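Local coordinates for protein MamA (Candidatus Magnetobacterium bavaricum, PDB 3VTX) that belongs to the tetratricopeptide-repeat family, whose stacked helical hairpins commonly serve as scaffolds for protein-protein interactions, at residues A91-L96 and Y111-V116. Residues are numbered along the deposited sequence; the frame is centred on the assembly and turned at random.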
ATOM      1  N   ALA A  91      -7.888   9.615   6.805  1.00 27.54           N
ATOM      2  CA  ALA A  91      -8.478   9.079   5.613  1.00 27.26           C
ATOM      3  C   ALA A  91      -7.731   7.781   5.233  1.00 25.40           C
ATOM      4  O   ALA A  91      -8.290   6.935   4.567  1.00 27.12           O
ATOM      5  CB  ALA A  91      -8.386  10.134   4.422  1.00 27.12           C
ATOM      6  N   ALA A  92      -6.452   7.725   5.536  1.00 23.81           N
ATOM      7  CA  ALA A  92      -5.628   6.562   5.232  1.00 23.19           C
ATOM      8  C   ALA A  92      -6.145   5.371   6.047  1.00 24.30           C
ATOM      9  O   ALA A  92      -6.318   4.304   5.525  1.00 23.96           O
ATOM     10  CB  ALA A  92      -4.146   6.801   5.502  1.00 22.03           C
ATOM     11  N   ILE A  93      -6.274   5.586   7.353  1.00 25.19           N
ATOM     12  CA  ILE A  93      -6.833   4.555   8.256  1.00 25.36           C
ATOM     13  C   ILE A  93      -8.171   4.093   7.729  1.00 27.03           C
ATOM     14  O   ILE A  93      -8.431   2.898   7.623  1.00 24.24           O
ATOM     15  CB  ILE A  93      -6.957   5.088   9.697  1.00 27.05           C
ATOM     16  CG1 ILE A  93      -5.576   5.301  10.338  1.00 28.72           C
ATOM     17  CG2 ILE A  93      -7.737   4.118  10.585  1.00 25.48           C
ATOM     18  CD1 ILE A  93      -5.643   6.204  11.562  1.00 32.87           C
ATOM     19  N   ASP A  94      -9.068   5.044   7.473  1.00 26.97           N
ATOM     20  CA  ASP A  94     -10.436   4.665   7.071  1.00 28.77           C
ATOM     21  C   ASP A  94     -10.409   3.743   5.851  1.00 27.42           C
ATOM     22  O   ASP A  94     -10.993   2.669   5.877  1.00 28.89           O
ATOM     23  CB  ASP A  94     -11.329   5.866   6.798  1.00 28.70           C
ATOM     24  CG  ASP A  94     -11.639   6.708   8.041  1.00 38.43           C
ATOM     25  OD1 ASP A  94     -11.415   6.305   9.232  1.00 42.18           O
ATOM     26  OD2 ASP A  94     -12.087   7.857   7.798  1.00 47.58           O
ATOM     27  N   ALA A  95      -9.649   4.118   4.816  1.00 25.69           N
ATOM     28  CA  ALA A  95      -9.515   3.318   3.664  1.00 24.00           C
ATOM     29  C   ALA A  95      -8.834   2.002   3.865  1.00 24.71           C
ATOM     30  O   ALA A  95      -9.279   1.014   3.333  1.00 24.07           O
ATOM     31  CB  ALA A  95      -8.754   4.117   2.521  1.00 24.12           C
ATOM     32  N   LEU A  96      -7.751   1.969   4.648  1.00 25.42           N
ATOM     33  CA  LEU A  96      -7.046   0.732   4.850  1.00 24.06           C
ATOM     34  C   LEU A  96      -7.934  -0.259   5.646  1.00 25.28           C
ATOM     35  O   LEU A  96      -7.909  -1.464   5.344  1.00 26.16           O
ATOM     36  CB  LEU A  96      -5.738   0.951   5.607  1.00 23.85           C
ATOM     37  CG  LEU A  96      -4.731   1.756   4.794  1.00 23.66           C
ATOM     38  CD1 LEU A  96      -3.631   2.348   5.633  1.00 21.45           C
ATOM     39  CD2 LEU A  96      -4.127   0.865   3.727  1.00 23.00           C
ATOM     40  N   TYR A 111       0.144  -4.021   7.037  1.00 22.23           N
ATOM     41  CA  TYR A 111       1.487  -3.411   7.238  1.00 21.73           C
ATOM     42  C   TYR A 111       1.404  -1.889   7.092  1.00 21.40           C
ATOM     43  O   TYR A 111       1.817  -1.147   7.990  1.00 20.21           O
ATOM     44  CB  TYR A 111       2.572  -4.003   6.376  1.00 20.01           C
ATOM     45  CG  TYR A 111       3.952  -3.552   6.756  1.00 18.76           C
ATOM     46  CD1 TYR A 111       4.385  -3.755   8.048  1.00 19.51           C
ATOM     47  CD2 TYR A 111       4.739  -2.855   5.902  1.00 21.75           C
ATOM     48  CE1 TYR A 111       5.647  -3.301   8.464  1.00 20.10           C
ATOM     49  CE2 TYR A 111       6.004  -2.372   6.314  1.00 20.82           C
ATOM     50  CZ  TYR A 111       6.420  -2.623   7.591  1.00 19.35           C
ATOM     51  OH  TYR A 111       7.671  -2.151   7.961  1.00 20.41           O
ATOM     52  N   LYS A 112       0.773  -1.434   6.033  1.00 21.07           N
ATOM     53  CA  LYS A 112       0.590   0.010   5.835  0.50 19.76           C
ATOM     54  C   LYS A 112      -0.196   0.644   6.981  1.00 20.79           C
ATOM     55  O   LYS A 112       0.140   1.772   7.459  1.00 20.06           O
ATOM     56  CB  LYS A 112      -0.106   0.331   4.486  0.50 20.86           C
ATOM     57  CG  LYS A 112       0.735   0.182   3.217  0.50 19.08           C
ATOM     58  CD  LYS A 112       1.771   1.288   2.898  0.50 20.85           C
ATOM     59  CE  LYS A 112       1.914   1.467   1.353  0.50 19.09           C
ATOM     60  NZ  LYS A 112       3.015   2.428   1.022  0.50 23.75           N
ATOM     61  N   LEU A 113      -1.254  -0.028   7.468  1.00 21.04           N
ATOM     62  CA  LEU A 113      -2.077   0.472   8.548  1.00 21.29           C
ATOM     63  C   LEU A 113      -1.241   0.616   9.785  1.00 19.98           C
ATOM     64  O   LEU A 113      -1.310   1.617  10.483  1.00 20.91           O
ATOM     65  CB  LEU A 113      -3.276  -0.508   8.825  1.00 22.12           C
ATOM     66  CG  LEU A 113      -4.122  -0.056   9.979  1.00 25.32           C
ATOM     67  CD1 LEU A 113      -4.923   1.301   9.685  1.00 24.76           C
ATOM     68  CD2 LEU A 113      -5.136  -1.243  10.270  1.00 31.12           C
ATOM     69  N   GLY A 114      -0.388  -0.361  10.011  1.00 19.45           N
ATOM     70  CA  GLY A 114       0.536  -0.285  11.125  1.00 20.94           C
ATOM     71  C   GLY A 114       1.527   0.894  11.025  1.00 18.66           C
ATOM     72  O   GLY A 114       1.750   1.629  12.026  1.00 20.98           O
ATOM     73  N   LEU A 115       2.029   1.131   9.811  1.00 18.63           N
ATOM     74  CA  LEU A 115       2.932   2.245   9.550  1.00 17.44           C
ATOM     75  C   LEU A 115       2.196   3.547   9.852  1.00 19.01           C
ATOM     76  O   LEU A 115       2.775   4.478  10.494  1.00 20.85           O
ATOM     77  CB  LEU A 115       3.443   2.259   8.129  1.00 19.59           C
ATOM     78  CG  LEU A 115       4.406   1.109   7.804  1.00 19.79           C
ATOM     79  CD1 LEU A 115       4.779   1.249   6.304  1.00 20.55           C
ATOM     80  CD2 LEU A 115       5.721   1.053   8.685  1.00 19.30           C
ATOM     81  N   VAL A 116       0.969   3.666   9.407  1.00 19.54           N
ATOM     82  CA  VAL A 116       0.189   4.880   9.638  1.00 20.97           C
ATOM     83  C   VAL A 116      -0.011   5.088  11.183  1.00 21.40           C
ATOM     84  O   VAL A 116       0.310   6.198  11.702  1.00 23.48           O
ATOM     85  CB  VAL A 116      -1.134   4.871   8.914  1.00 21.13           C
ATOM     86  CG1 VAL A 116      -1.941   6.192   9.213  1.00 24.33           C
ATOM     87  CG2 VAL A 116      -0.974   4.766   7.435  1.00 20.69           C
TER
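Leu-96 and Leu-113 bring their CA atoms to 6.2 Å where helices 89-102 and 107-119 pack in nearly antiparallel fashion, the axes of segments 91-96 and 111-116 approaching to 9.8 Å at 156°. The pairing is a worked case of two repeat helices meeting through apolar contacts, with no hydrogen bond crossing between the segments. Leu-96 points at the facing helix and uses its two methyls differently. CD1 reaches the backbone itself, 3.8 Å from Leu-113 CA, and also touches Val-116 CG2 at 4.0 Å. The other branch, CD2, rests 4.1 Å from Lys-112 CB, the side-chain atom of that lysine nearest to it.

Leu-113 answers from the opposite helix. Its CB does not point straight across, but with CG anti to the backbone N (chi1 178°), the turn at chi2 (67°) brings CD1 to 4.0 Å from Ile-93 CA. The same methyl meets Ile-93 CG2, the two side chains crossing at about a right angle, and also borders Leu-96 CB. Val-116 divides its branches in turn: CG1, anti to its own backbone N, lies 3.9 Å from Ile-93 CG1, whereas CG2, besides its contact with Leu-96, lies 4.2 Å from Ala-92 CB. Ala-92, whose CB points at the facing helix, adds its methyl to a buried apolar seam.

The two segments fall in successive tetratricopeptide repeats, and their packing is part of the repeat-to-repeat stacking that builds such a superhelix. Helix 73-85 adjoins the seam, with Phe-84 against Val-116 and Tyr-77 and Ser-81 against Lys-112, while Tyr-111 and Leu-115 connect helix 107-119 to helices 123-136 and 141-153.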